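Local coordinates for protein esterase (Xanthomonas oryzae pv. oryzae, PDB 3H2G) that is a cell-wall-degrading esterase of the alpha/beta-hydrolase fold that the bacterium uses in its virulence on rice, at residues A147-M152 with Q186-A191; N248-L251 with Q255-Q258; V44-F49 with K98-A103; A203-P208 with M378-S383; V225-F230 with P285-V290. All blocks are in the same frame, centred on the assembly; numbering follows the deposited sequence.

Interaction 1: A147-M152 with Q186-A191; sequences ATIDAM and QREIEA
Ile149 and Ile189 meet where two helices of an alpha/beta-hydrolase fold pack against each other beside the central sheet. Ile149 lies on helix 141-162 and Ile189 on helix 177-192, which starts right after strand 169-175; their CA atoms are 8.2 Å apart. Ile149 carries the first helix's share of the touch. Its CG1 lies beside the backbone N (chi1 -73°), and an extended chi2 sends the CD1 methyl across the gap. There CD1 finds two different neighbours. Glu188 crosses it at about a right angle and offers its methylene carbons, with CG 3.6 Å from Ile149 CD1. The Glu188 chain is bent at chi2 (60°), which turns its carboxylate away from the methyl, so that aliphatic carbon rather than oxygen faces the isoleucine. Ile189 instead slides past Ile149 in the opposite direction, its CG1 standing 4.2 Å from both CG1 and CD1 of Ile149. The contact is therefore wholly one of van der Waals packing, narrow and mostly buried, with the partly exposed Glu188 at its margin. Thr185 and Leu193 also touch the Ile149 side chain, and Met152 rests on Val170 of strand 169-175, which places the helix pair over the sheet. On helix 177-192, CB of Gln186 points away from helix 141-162, and its amide is tied along its own helix: NE2 donates nearly in the amide plane to Glu190 OE2 at 2.8 Å, meeting that oxygen on its syn side, 29° out of the carboxylate plane.

Interaction 2: N248-L251 with Q255-Q258; sequences NIYL and QVFQ
Gln255 begins the contact by laying its extended side chain against the chain at Tyr250 and Leu251. Its CB is 3.9 Å from Tyr250 CB, and CD follows at 3.7 Å from that same Tyr250 CB, bringing the amide group beside the backbone at Leu251. The CA atoms of Tyr250 and Gln255 are 6.2 Å apart. Val256 comes next and supplies the apolar core through one branch. With CG1 anti to the backbone N (chi1 175°), CG2 is left to reach across, 3.8 Å from Tyr250 CD2, where it approaches the ring obliquely. The same methyl also lies 4.2 Å from Ile249 CG2, so it fills the angle between the tyrosine and the isoleucine. The other branch, CG1, is turned to the following residue and sits over one face of the Phe257 ring, 3.8 Å above its plane and offset toward the rim. Phe257 itself meets the Tyr293 ring at a steep angle and packs on helix 231-246, while Gln258 continues by backbone bonding to Tyr293. Both segments lie in the loop between helices 231-246 and 261-264, within the helical region inserted between strands 198-205 and 328-332. This region is probably the module involved in substrate recognition. At its polar end Tyr250 is anchored elsewhere, its OH hydrogen-bonded to Glu266. The chemistry thus divides in two: methyl and ring carbons, those of Tyr250 and Val256 buried, form the apolar half, while the exposed glutamine lies over the backbone at Tyr250 and Leu251.

Interaction 3: V44-F49 with K98-A103; sequences VRVAEF and KEIRDA
Strand 43-54 runs beside helix 96-102 with Val46 and Arg101 CA atoms 7.6 Å apart and those of Glu48 and Lys98 8.0 Å apart, close enough for side chains to bridge directly. Val46 and Glu48, two residues apart on the strand, both point toward the helix. Val46 makes the apolar part: its CG2 methyl meets CG2 of Ile100 at 4.3 Å, a loose touch of branch against branch, and Ile100 packs further on Val110 of helix 108-114. Glu48 makes the polar part. Its CG stands between the backbone N and the carbonyl carbon (chi1 62°), and beyond it the chain is fully extended, which delivers the carboxylate to the lysine. Lys98 runs straight to CE and then bends at chi4 (61°), turning NZ back toward the strand to form a salt bridge with Glu48 OE2 at 2.7 Å. The ammonium meets OE2 on its syn side, 22° out of the carboxylate plane. One water donates to the other oxygen, Glu48 OE1, at 2.6 Å and accepts a weak bond from Lys98 NZ. Asn11 of the neighbouring strand 7-16 also holds Glu48 OE1, and Glu95 forms a second salt bridge with Lys98. The contact thereby fastens the antiparallel part of the hydrolase sheet, at its second strand, to the helix that covers it. With cation, amide and water all turned to it, the buried Glu48 carboxylate probably stays ionised, and Lys98, placed between two carboxylates, probably stays charged.

Interaction 4: A203-P208 with M378-S383; sequences APISGP and MLTKES
Ile205, at the end of strand 198-205, points toward helix 376-396 and leads the contact with its CG2 branch. That methyl lies 3.8 Å from the backbone O of Thr380 and 4.1 Å from Thr380 OG1, the two side chains sliding past each other in opposite directions. CG1 lies beside the backbone N (chi1 -58°), and its CD1 end approaches Lys381 O at 4.4 Å. The same side chain also packs on Cys384 and Ile385 one turn further along the helix. Cys384 is disulfide-bonded to Cys331, on the neighbouring strand 328-332, and Cys331 bonds by its backbone to Pro204 and Ser206. This is the C-terminal edge of the sheet in an alpha/beta hydrolase, where the loops bearing a probable Ser-His-Asp triad gather. Ser206 follows in a left-handed backbone conformation (phi 45°), where the chain leaves the strand, and its side chain touches both His377 and Asp336, the presumed base and acid of that triad. Its OG lies 2.7 Å from Thr380 OG1, also with Thr380 CB at 3.3 Å. The hydroxyls are at hydrogen-bonding distance, but another acceptor is within reach of the same proton, which leaves the pairing unsettled. Thr380 OG1 stands between its backbone N and carbonyl carbon, and is also hydrogen-bonded to the carbonyl O of His377, three residues earlier, at the start of the helix.

Interaction 5: V225-F230 with P285-V290; sequences VGENTF and PSIDKV
Two loops of the helical insertion meet here near the probable active site, the first leading into helix 231-246, the second into helix 290-293. At the centre sits Ile287, which is covered by the side chain of Glu227 and the backbone of Asn228 and Thr229. Its CG2 methyl, held between the backbone N and the carbonyl carbon, lies against the glutamate's end: Glu227 CD is 3.6 Å from Ile287 CG2, and both carboxylate oxygens are within 4 Å of it. The two side chains run past each other in opposite directions, and the methyl lies over the face of the carboxylate, nearly above CD. The other branch of Ile287 faces the backbone, with CG1 and CD1 both 3.7 Å from Asn228 O. Asn228 is the centre of an inverse gamma turn, and Phe230 takes the N-cap position before helix 231-246, whose Ile232 also touches Ile287. Glu227 is pinned within its own loop, as Thr229 OG1 donates to Glu227 OE2 at 2.8 Å through the lone pair anti to the other oxygen. A single water joins the backbones: it donates to Thr229 O at 2.7 Å and accepts from Ile287 N at 2.9 Å. On the far side of the isoleucine, Ser286 donates to Asp288, and Lys289 forms a salt bridge with the same carboxylate. The two loops are thus joined by van der Waals contact of one isoleucine with a carboxylate and backbone carbonyls, and by one water; Lys289 would probably offset the charge of Asp288 and so soften its repulsion with Glu227, whose own partner is a neutral hydroxyl.

Following the chain, interaction 3 closes first, bringing strand 43-54 together with helix 96-102 across the antiparallel side of the sheet. Interaction 1 follows in series and joins helices 141-162 and 177-192; Ala151 O packs against Phe49 CZ of interaction 3 at 3.5 Å. Interaction 4 then closes the longest loop, from strand 198-205 to helix 376-396. Inside it lies interaction 5, between loops of the helical insertion, and inside that again the short interaction 2, so the three nest without crossing. Met378 CE and Phe230 CZ, 3.8 Å apart, link interactions 4 and 5, joining the hydrolase core to the insertion.

Interaction 1: A147-M152 with Q186-A191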
# COMPACT_ATOMS: atom_id res chain seq x y z
N ALA A 147 9.19 -3.87 -6.32
CA ALA A 147 8.75 -2.69 -7.07
C ALA A 147 9.07 -1.41 -6.30
O ALA A 147 9.50 -0.42 -6.89
CB ALA A 147 7.24 -2.78 -7.33
N THR A 148 8.87 -1.44 -4.99
CA THR A 148 9.15 -0.28 -4.15
C THR A 148 10.65 0.01 -4.08
O THR A 148 11.09 1.15 -4.24
CB THR A 148 8.60 -0.49 -2.73
OG1 THR A 148 7.18 -0.66 -2.80
CG2 THR A 148 8.91 0.72 -1.86
N ILE A 149 11.43 -1.04 -3.85
CA ILE A 149 12.87 -0.90 -3.77
C ILE A 149 13.45 -0.34 -5.07
O ILE A 149 14.27 0.58 -5.05
CB ILE A 149 13.52 -2.26 -3.44
CG1 ILE A 149 13.24 -2.61 -1.97
CG2 ILE A 149 15.01 -2.23 -3.73
CD1 ILE A 149 13.53 -4.07 -1.61
N ASP A 150 13.02 -0.89 -6.20
CA ASP A 150 13.52 -0.44 -7.49
C ASP A 150 13.04 0.96 -7.86
O ASP A 150 13.70 1.67 -8.62
CB ASP A 150 13.16 -1.47 -8.56
CG ASP A 150 13.94 -2.76 -8.39
OD1 ASP A 150 13.59 -3.79 -9.01
OD2 ASP A 150 14.94 -2.75 -7.63
N ALA A 151 11.90 1.37 -7.31
CA ALA A 151 11.38 2.72 -7.56
C ALA A 151 12.30 3.70 -6.83
O ALA A 151 12.61 4.77 -7.35
CB ALA A 151 9.95 2.85 -7.03
N MET A 152 12.72 3.32 -5.63
CA MET A 152 13.60 4.16 -4.84
C MET A 152 14.98 4.26 -5.50
O MET A 152 15.62 5.30 -5.47
CB MET A 152 13.73 3.60 -3.42
CG MET A 152 12.42 3.59 -2.65
SD MET A 152 12.62 3.05 -0.93
CE MET A 152 13.08 4.55 -0.20
N GLN A 186 10.12 -3.26 4.18
CA GLN A 186 10.98 -3.14 5.35
C GLN A 186 11.67 -4.47 5.64
O GLN A 186 12.87 -4.52 5.91
CB GLN A 186 10.17 -2.72 6.57
CG GLN A 186 10.96 -2.78 7.87
CD GLN A 186 10.12 -2.48 9.09
OE1 GLN A 186 8.91 -2.28 8.99
NE2 GLN A 186 10.76 -2.46 10.25
N ARG A 187 10.90 -5.55 5.59
CA ARG A 187 11.45 -6.87 5.86
C ARG A 187 12.56 -7.23 4.88
O ARG A 187 13.60 -7.76 5.27
CB ARG A 187 10.34 -7.93 5.78
CG ARG A 187 10.82 -9.33 6.14
CD ARG A 187 9.69 -10.35 6.11
NE ARG A 187 9.12 -10.49 4.77
CZ ARG A 187 8.16 -11.36 4.46
NH1 ARG A 187 7.67 -12.16 5.39
NH2 ARG A 187 7.70 -11.43 3.22
N GLU A 188 12.35 -6.91 3.60
CA GLU A 188 13.33 -7.21 2.56
C GLU A 188 14.62 -6.40 2.70
O GLU A 188 15.72 -6.94 2.56
CB GLU A 188 12.71 -6.97 1.18
CG GLU A 188 13.63 -7.24 -0.01
CD GLU A 188 14.14 -8.67 -0.06
OE1 GLU A 188 13.45 -9.57 0.46
OE2 GLU A 188 15.23 -8.89 -0.64
N ILE A 189 14.49 -5.11 2.99
CA ILE A 189 15.66 -4.26 3.14
C ILE A 189 16.49 -4.70 4.35
O ILE A 189 17.71 -4.83 4.27
CB ILE A 189 15.26 -2.77 3.28
CG1 ILE A 189 14.67 -2.28 1.96
CG2 ILE A 189 16.47 -1.94 3.68
CD1 ILE A 189 14.19 -0.83 1.99
N GLU A 190 15.83 -4.96 5.48
CA GLU A 190 16.55 -5.39 6.67
C GLU A 190 17.25 -6.73 6.42
O GLU A 190 18.38 -6.95 6.87
CB GLU A 190 15.59 -5.52 7.86
CG GLU A 190 15.10 -4.18 8.39
CD GLU A 190 14.16 -4.32 9.58
OE1 GLU A 190 14.18 -5.39 10.23
OE2 GLU A 190 13.43 -3.36 9.87
N ALA A 191 16.60 -7.61 5.68
CA ALA A 191 17.15 -8.93 5.41
C ALA A 191 18.28 -9.00 4.38
O ALA A 191 19.07 -9.94 4.40
CB ALA A 191 16.04 -9.88 5.00

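Interaction 2: N248-L251 with Q255-Q258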
# COMPACT_ATOMS: atom_id res chain seq x y z
N ASN A 248 -2.15 -21.69 -8.83
CA ASN A 248 -2.44 -22.92 -8.11
C ASN A 248 -3.82 -22.98 -7.46
O ASN A 248 -4.04 -23.78 -6.55
CB ASN A 248 -1.37 -23.16 -7.04
CG ASN A 248 -1.34 -22.06 -6.00
OD1 ASN A 248 -2.10 -21.09 -6.07
ND2 ASN A 248 -0.45 -22.21 -5.01
N ILE A 249 -4.75 -22.14 -7.90
CA ILE A 249 -6.08 -22.15 -7.32
C ILE A 249 -7.13 -22.77 -8.23
O ILE A 249 -7.89 -23.64 -7.81
CB ILE A 249 -6.54 -20.72 -6.94
CG1 ILE A 249 -5.51 -20.06 -6.03
CG2 ILE A 249 -7.89 -20.78 -6.21
CD1 ILE A 249 -5.80 -18.60 -5.72
N TYR A 250 -7.16 -22.32 -9.49
CA TYR A 250 -8.14 -22.85 -10.44
C TYR A 250 -7.69 -22.77 -11.90
O TYR A 250 -6.83 -21.96 -12.26
CB TYR A 250 -9.46 -22.09 -10.28
CG TYR A 250 -9.37 -20.60 -10.56
CD1 TYR A 250 -9.32 -20.10 -11.87
CD2 TYR A 250 -9.33 -19.67 -9.51
CE1 TYR A 250 -9.24 -18.73 -12.12
CE2 TYR A 250 -9.25 -18.30 -9.76
CZ TYR A 250 -9.20 -17.84 -11.06
OH TYR A 250 -9.12 -16.48 -11.30
N LEU A 251 -8.28 -23.62 -12.73
CA LEU A 251 -7.99 -23.63 -14.16
C LEU A 251 -9.00 -22.68 -14.80
O LEU A 251 -8.67 -21.91 -15.70
CB LEU A 251 -8.16 -25.03 -14.74
CG LEU A 251 -7.99 -25.16 -16.26
CD1 LEU A 251 -6.55 -24.82 -16.66
CD2 LEU A 251 -8.34 -26.58 -16.70
N GLN A 255 -14.61 -22.49 -10.98
CA GLN A 255 -14.33 -23.40 -9.88
C GLN A 255 -14.54 -22.67 -8.55
O GLN A 255 -14.86 -23.29 -7.53
CB GLN A 255 -12.88 -23.89 -9.94
CG GLN A 255 -12.60 -24.87 -11.07
CD GLN A 255 -11.13 -25.22 -11.18
OE1 GLN A 255 -10.51 -25.65 -10.21
NE2 GLN A 255 -10.57 -25.05 -12.37
N VAL A 256 -14.37 -21.36 -8.59
CA VAL A 256 -14.49 -20.52 -7.39
C VAL A 256 -15.69 -19.57 -7.36
O VAL A 256 -16.25 -19.33 -6.29
CB VAL A 256 -13.19 -19.69 -7.21
CG1 VAL A 256 -13.34 -18.72 -6.04
CG2 VAL A 256 -12.01 -20.62 -6.98
N PHE A 257 -16.07 -19.04 -8.51
CA PHE A 257 -17.19 -18.10 -8.57
C PHE A 257 -18.39 -18.67 -9.31
O PHE A 257 -18.25 -19.44 -10.25
CB PHE A 257 -16.78 -16.80 -9.29
CG PHE A 257 -15.51 -16.17 -8.76
CD1 PHE A 257 -14.27 -16.57 -9.24
CD2 PHE A 257 -15.57 -15.17 -7.80
CE1 PHE A 257 -13.10 -15.97 -8.76
CE2 PHE A 257 -14.41 -14.57 -7.32
CZ PHE A 257 -13.17 -14.97 -7.80
N GLN A 258 -19.59 -18.28 -8.87
CA GLN A 258 -20.81 -18.73 -9.51
C GLN A 258 -21.02 -17.86 -10.75
O GLN A 258 -20.37 -16.83 -10.90
CB GLN A 258 -22.01 -18.55 -8.57
CG GLN A 258 -22.01 -19.43 -7.33
CD GLN A 258 -23.30 -19.32 -6.55
OE1 GLN A 258 -24.39 -19.37 -7.13
NE2 GLN A 258 -23.20 -19.18 -5.23

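Interaction 3: V44-F49 with K98-A103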
# COMPACT_ATOMS: atom_id res chain seq x y z
N VAL A 44 6.57 22.13 -3.34
CA VAL A 44 6.68 20.72 -3.71
C VAL A 44 6.62 20.51 -5.22
O VAL A 44 5.70 20.97 -5.89
CB VAL A 44 5.55 19.88 -3.07
CG1 VAL A 44 5.67 18.43 -3.49
CG2 VAL A 44 5.62 20.00 -1.55
N ARG A 45 7.62 19.81 -5.75
CA ARG A 45 7.68 19.53 -7.17
C ARG A 45 7.21 18.10 -7.40
O ARG A 45 7.60 17.19 -6.66
CB ARG A 45 9.11 19.68 -7.69
CG ARG A 45 9.23 19.61 -9.21
CD ARG A 45 10.68 19.75 -9.65
NE ARG A 45 10.79 20.00 -11.09
CZ ARG A 45 11.92 19.95 -11.77
NH1 ARG A 45 13.06 19.66 -11.15
NH2 ARG A 45 11.93 20.19 -13.07
N VAL A 46 6.36 17.90 -8.40
CA VAL A 46 5.84 16.58 -8.72
C VAL A 46 6.51 16.03 -9.98
O VAL A 46 6.49 16.67 -11.03
CB VAL A 46 4.32 16.62 -8.95
CG1 VAL A 46 3.80 15.21 -9.24
CG2 VAL A 46 3.63 17.21 -7.74
N ALA A 47 7.09 14.85 -9.85
CA ALA A 47 7.75 14.20 -10.98
C ALA A 47 7.24 12.78 -11.13
O ALA A 47 6.71 12.19 -10.19
CB ALA A 47 9.26 14.20 -10.77
N GLU A 48 7.38 12.24 -12.33
CA GLU A 48 6.96 10.88 -12.62
C GLU A 48 8.15 10.21 -13.30
O GLU A 48 9.05 10.88 -13.80
CB GLU A 48 5.75 10.87 -13.56
CG GLU A 48 6.00 11.49 -14.92
CD GLU A 48 4.74 11.62 -15.75
OE1 GLU A 48 4.84 12.10 -16.90
OE2 GLU A 48 3.65 11.26 -15.25
N PHE A 49 8.16 8.88 -13.31
CA PHE A 49 9.26 8.17 -13.93
C PHE A 49 8.92 6.70 -14.16
O PHE A 49 7.98 6.17 -13.58
CB PHE A 49 10.52 8.31 -13.05
CG PHE A 49 10.39 7.68 -11.69
CD1 PHE A 49 10.77 6.35 -11.48
CD2 PHE A 49 9.88 8.41 -10.61
CE1 PHE A 49 10.64 5.76 -10.21
CE2 PHE A 49 9.74 7.82 -9.34
CZ PHE A 49 10.12 6.50 -9.15
N LYS A 98 0.07 11.45 -11.95
CA LYS A 98 -0.94 12.18 -12.69
C LYS A 98 -2.18 12.46 -11.84
O LYS A 98 -2.86 13.47 -12.04
CB LYS A 98 -1.31 11.42 -13.97
CG LYS A 98 -0.21 11.49 -15.02
CD LYS A 98 -0.63 10.89 -16.35
CE LYS A 98 0.41 11.18 -17.42
NZ LYS A 98 1.75 10.60 -17.11
N GLU A 99 -2.47 11.58 -10.89
CA GLU A 99 -3.62 11.76 -10.02
C GLU A 99 -3.39 12.98 -9.12
O GLU A 99 -4.29 13.79 -8.92
CB GLU A 99 -3.84 10.51 -9.16
CG GLU A 99 -5.06 10.56 -8.25
CD GLU A 99 -6.35 10.86 -8.99
OE1 GLU A 99 -6.54 10.35 -10.12
OE2 GLU A 99 -7.19 11.61 -8.44
N ILE A 100 -2.17 13.10 -8.58
CA ILE A 100 -1.85 14.24 -7.72
C ILE A 100 -1.94 15.52 -8.56
O ILE A 100 -2.44 16.55 -8.10
CB ILE A 100 -0.43 14.10 -7.12
CG1 ILE A 100 -0.41 12.92 -6.15
CG2 ILE A 100 -0.03 15.39 -6.41
CD1 ILE A 100 0.94 12.66 -5.52
N ARG A 101 -1.48 15.43 -9.80
CA ARG A 101 -1.52 16.58 -10.70
C ARG A 101 -2.98 16.96 -10.94
O ARG A 101 -3.34 18.14 -10.90
CB ARG A 101 -0.82 16.24 -12.02
CG ARG A 101 -0.45 17.46 -12.84
CD ARG A 101 -1.45 17.77 -13.94
NE ARG A 101 -1.21 16.97 -15.14
CZ ARG A 101 -1.63 15.72 -15.32
NH1 ARG A 101 -2.33 15.12 -14.37
NH2 ARG A 101 -1.35 15.09 -16.45
N ASP A 102 -3.83 15.96 -11.18
CA ASP A 102 -5.25 16.22 -11.41
C ASP A 102 -5.89 16.85 -10.19
O ASP A 102 -6.77 17.71 -10.31
CB ASP A 102 -6.00 14.93 -11.75
CG ASP A 102 -5.57 14.31 -13.06
OD1 ASP A 102 -5.01 15.04 -13.91
OD2 ASP A 102 -5.80 13.10 -13.25
N ALA A 103 -5.46 16.42 -9.00
CA ALA A 103 -6.00 16.94 -7.75
C ALA A 103 -5.37 18.28 -7.38
O ALA A 103 -5.65 18.83 -6.32
CB ALA A 103 -5.78 15.92 -6.63
O HOH W 1 3.25 13.08 -18.64

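Interaction 4: A203-P208 with M378-S383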
# COMPACT_ATOMS: atom_id res chain seq x y z
N ALA A 203 6.61 3.14 9.10
CA ALA A 203 5.29 3.40 9.67
C ALA A 203 4.15 2.88 8.80
O ALA A 203 3.46 3.65 8.13
CB ALA A 203 5.11 4.91 9.92
N PRO A 204 3.94 1.55 8.78
CA PRO A 204 2.86 0.96 7.98
C PRO A 204 1.52 1.43 8.53
O PRO A 204 1.35 1.50 9.75
CB PRO A 204 3.06 -0.55 8.19
CG PRO A 204 4.52 -0.67 8.50
CD PRO A 204 4.77 0.50 9.41
N ILE A 205 0.59 1.75 7.64
CA ILE A 205 -0.72 2.23 8.06
C ILE A 205 -1.88 1.33 7.63
O ILE A 205 -2.04 1.03 6.45
CB ILE A 205 -0.98 3.65 7.49
CG1 ILE A 205 0.11 4.61 7.96
CG2 ILE A 205 -2.36 4.15 7.91
CD1 ILE A 205 0.10 5.95 7.23
N SER A 206 -2.67 0.89 8.60
CA SER A 206 -3.84 0.05 8.34
C SER A 206 -3.61 -1.10 7.35
O SER A 206 -4.45 -1.36 6.48
CB SER A 206 -4.99 0.93 7.84
OG SER A 206 -5.22 2.00 8.75
N GLY A 207 -2.48 -1.79 7.50
CA GLY A 207 -2.18 -2.90 6.61
C GLY A 207 -2.58 -4.26 7.16
O GLY A 207 -2.58 -4.47 8.37
N PRO A 208 -2.93 -5.21 6.28
CA PRO A 208 -3.33 -6.56 6.70
C PRO A 208 -2.11 -7.47 6.87
O PRO A 208 -1.93 -8.41 6.11
CB PRO A 208 -4.24 -7.00 5.56
CG PRO A 208 -3.55 -6.40 4.37
CD PRO A 208 -3.21 -5.00 4.85
N MET A 378 -10.73 4.45 5.34
CA MET A 378 -10.21 5.58 4.57
C MET A 378 -9.80 6.77 5.43
O MET A 378 -8.92 7.55 5.04
CB MET A 378 -11.24 6.02 3.52
CG MET A 378 -11.47 5.00 2.41
SD MET A 378 -12.44 3.55 2.92
CE MET A 378 -14.09 4.12 2.49
N LEU A 379 -10.42 6.92 6.59
CA LEU A 379 -10.10 8.03 7.48
C LEU A 379 -8.68 7.92 8.04
O LEU A 379 -8.06 8.93 8.37
CB LEU A 379 -11.09 8.08 8.65
CG LEU A 379 -12.57 8.21 8.29
CD1 LEU A 379 -13.42 8.10 9.55
CD2 LEU A 379 -12.81 9.55 7.59
N THR A 380 -8.17 6.70 8.14
CA THR A 380 -6.83 6.49 8.69
C THR A 380 -5.69 6.96 7.80
O THR A 380 -4.58 7.17 8.28
CB THR A 380 -6.56 5.01 9.04
OG1 THR A 380 -6.50 4.23 7.84
CG2 THR A 380 -7.67 4.47 9.94
N LYS A 381 -5.95 7.12 6.50
CA LYS A 381 -4.89 7.54 5.60
C LYS A 381 -4.24 8.85 6.03
O LYS A 381 -3.05 8.88 6.34
CB LYS A 381 -5.41 7.67 4.17
CG LYS A 381 -4.30 7.95 3.16
CD LYS A 381 -4.86 8.22 1.78
CE LYS A 381 -3.76 8.54 0.79
NZ LYS A 381 -4.31 8.92 -0.54
N GLU A 382 -5.00 9.94 6.08
CA GLU A 382 -4.41 11.20 6.48
C GLU A 382 -4.17 11.31 7.98
O GLU A 382 -3.14 11.83 8.40
CB GLU A 382 -5.24 12.40 6.01
CG GLU A 382 -4.60 13.73 6.38
CD GLU A 382 -5.27 14.93 5.74
OE1 GLU A 382 -6.51 15.04 5.84
OE2 GLU A 382 -4.55 15.76 5.15
N SER A 383 -5.10 10.80 8.79
CA SER A 383 -4.95 10.86 10.24
C SER A 383 -3.66 10.18 10.69
O SER A 383 -2.91 10.71 11.51
CB SER A 383 -6.14 10.20 10.93
OG SER A 383 -7.33 10.95 10.74

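Interaction 5: V225-F230 with P285-V290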
# COMPACT_ATOMS: atom_id res chain seq x y z
N VAL A 225 -15.41 -6.05 14.40
CA VAL A 225 -15.53 -4.59 14.35
C VAL A 225 -16.81 -4.15 13.64
O VAL A 225 -17.52 -3.27 14.11
CB VAL A 225 -14.32 -3.96 13.62
CG1 VAL A 225 -14.43 -2.44 13.65
CG2 VAL A 225 -13.02 -4.41 14.29
N GLY A 226 -17.09 -4.77 12.50
CA GLY A 226 -18.28 -4.41 11.75
C GLY A 226 -18.36 -5.13 10.42
O GLY A 226 -17.68 -6.13 10.21
N GLU A 227 -19.18 -4.61 9.52
CA GLU A 227 -19.35 -5.20 8.21
C GLU A 227 -18.18 -4.92 7.27
O GLU A 227 -17.71 -3.79 7.17
CB GLU A 227 -20.65 -4.68 7.57
CG GLU A 227 -20.85 -5.12 6.13
CD GLU A 227 -22.08 -4.48 5.50
OE1 GLU A 227 -23.20 -4.91 5.82
OE2 GLU A 227 -21.91 -3.55 4.69
N ASN A 228 -17.70 -5.97 6.60
CA ASN A 228 -16.60 -5.84 5.65
C ASN A 228 -17.24 -5.55 4.30
O ASN A 228 -17.20 -6.36 3.37
CB ASN A 228 -15.80 -7.14 5.60
CG ASN A 228 -14.68 -7.08 4.60
OD1 ASN A 228 -14.02 -6.05 4.44
ND2 ASN A 228 -14.43 -8.20 3.92
N THR A 229 -17.83 -4.36 4.23
CA THR A 229 -18.55 -3.87 3.06
C THR A 229 -17.89 -4.04 1.70
O THR A 229 -18.57 -4.33 0.71
CB THR A 229 -18.89 -2.39 3.28
OG1 THR A 229 -19.49 -2.24 4.58
CG2 THR A 229 -19.86 -1.88 2.22
N PHE A 230 -16.58 -3.85 1.63
CA PHE A 230 -15.87 -3.96 0.36
C PHE A 230 -15.26 -5.35 0.15
O PHE A 230 -14.43 -5.55 -0.73
CB PHE A 230 -14.77 -2.90 0.30
CG PHE A 230 -15.19 -1.55 0.82
CD1 PHE A 230 -16.33 -0.93 0.33
CD2 PHE A 230 -14.46 -0.91 1.82
CE1 PHE A 230 -16.74 0.31 0.82
CE2 PHE A 230 -14.86 0.33 2.32
CZ PHE A 230 -16.00 0.94 1.82
N PRO A 285 -21.96 -8.06 -6.87
CA PRO A 285 -22.97 -8.01 -5.80
C PRO A 285 -22.44 -7.44 -4.49
O PRO A 285 -21.23 -7.41 -4.25
CB PRO A 285 -23.41 -9.46 -5.68
CG PRO A 285 -22.20 -10.23 -6.12
CD PRO A 285 -21.72 -9.44 -7.31
N SER A 286 -23.35 -6.96 -3.65
CA SER A 286 -22.97 -6.41 -2.36
C SER A 286 -22.65 -7.57 -1.40
O SER A 286 -23.04 -8.71 -1.65
CB SER A 286 -24.10 -5.53 -1.81
OG SER A 286 -25.36 -6.17 -1.95
N ILE A 287 -21.95 -7.25 -0.32
CA ILE A 287 -21.53 -8.25 0.66
C ILE A 287 -22.64 -9.15 1.23
O ILE A 287 -22.39 -10.30 1.58
CB ILE A 287 -20.78 -7.57 1.83
CG1 ILE A 287 -20.00 -8.60 2.64
CG2 ILE A 287 -21.77 -6.80 2.70
CD1 ILE A 287 -18.88 -9.26 1.85
N ASP A 288 -23.85 -8.62 1.31
CA ASP A 288 -24.97 -9.40 1.84
C ASP A 288 -25.37 -10.57 0.94
O ASP A 288 -26.08 -11.48 1.36
CB ASP A 288 -26.18 -8.48 2.06
CG ASP A 288 -26.57 -7.72 0.80
OD1 ASP A 288 -27.56 -8.11 0.15
OD2 ASP A 288 -25.88 -6.74 0.46
N LYS A 289 -24.89 -10.54 -0.30
CA LYS A 289 -25.20 -11.60 -1.26
C LYS A 289 -23.97 -12.45 -1.55
O LYS A 289 -23.86 -13.07 -2.61
CB LYS A 289 -25.70 -10.98 -2.57
CG LYS A 289 -26.91 -10.07 -2.42
CD LYS A 289 -27.30 -9.46 -3.75
CE LYS A 289 -28.45 -8.48 -3.61
NZ LYS A 289 -28.09 -7.30 -2.77
N VAL A 290 -23.04 -12.50 -0.60
CA VAL A 290 -21.82 -13.27 -0.76
C VAL A 290 -22.06 -14.75 -1.06
O VAL A 290 -21.29 -15.37 -1.78
CB VAL A 290 -20.90 -13.13 0.49
CG1 VAL A 290 -21.58 -13.73 1.71
CG2 VAL A 290 -19.55 -13.79 0.22
O HOH W 2 -21.14 -4.52 -0.12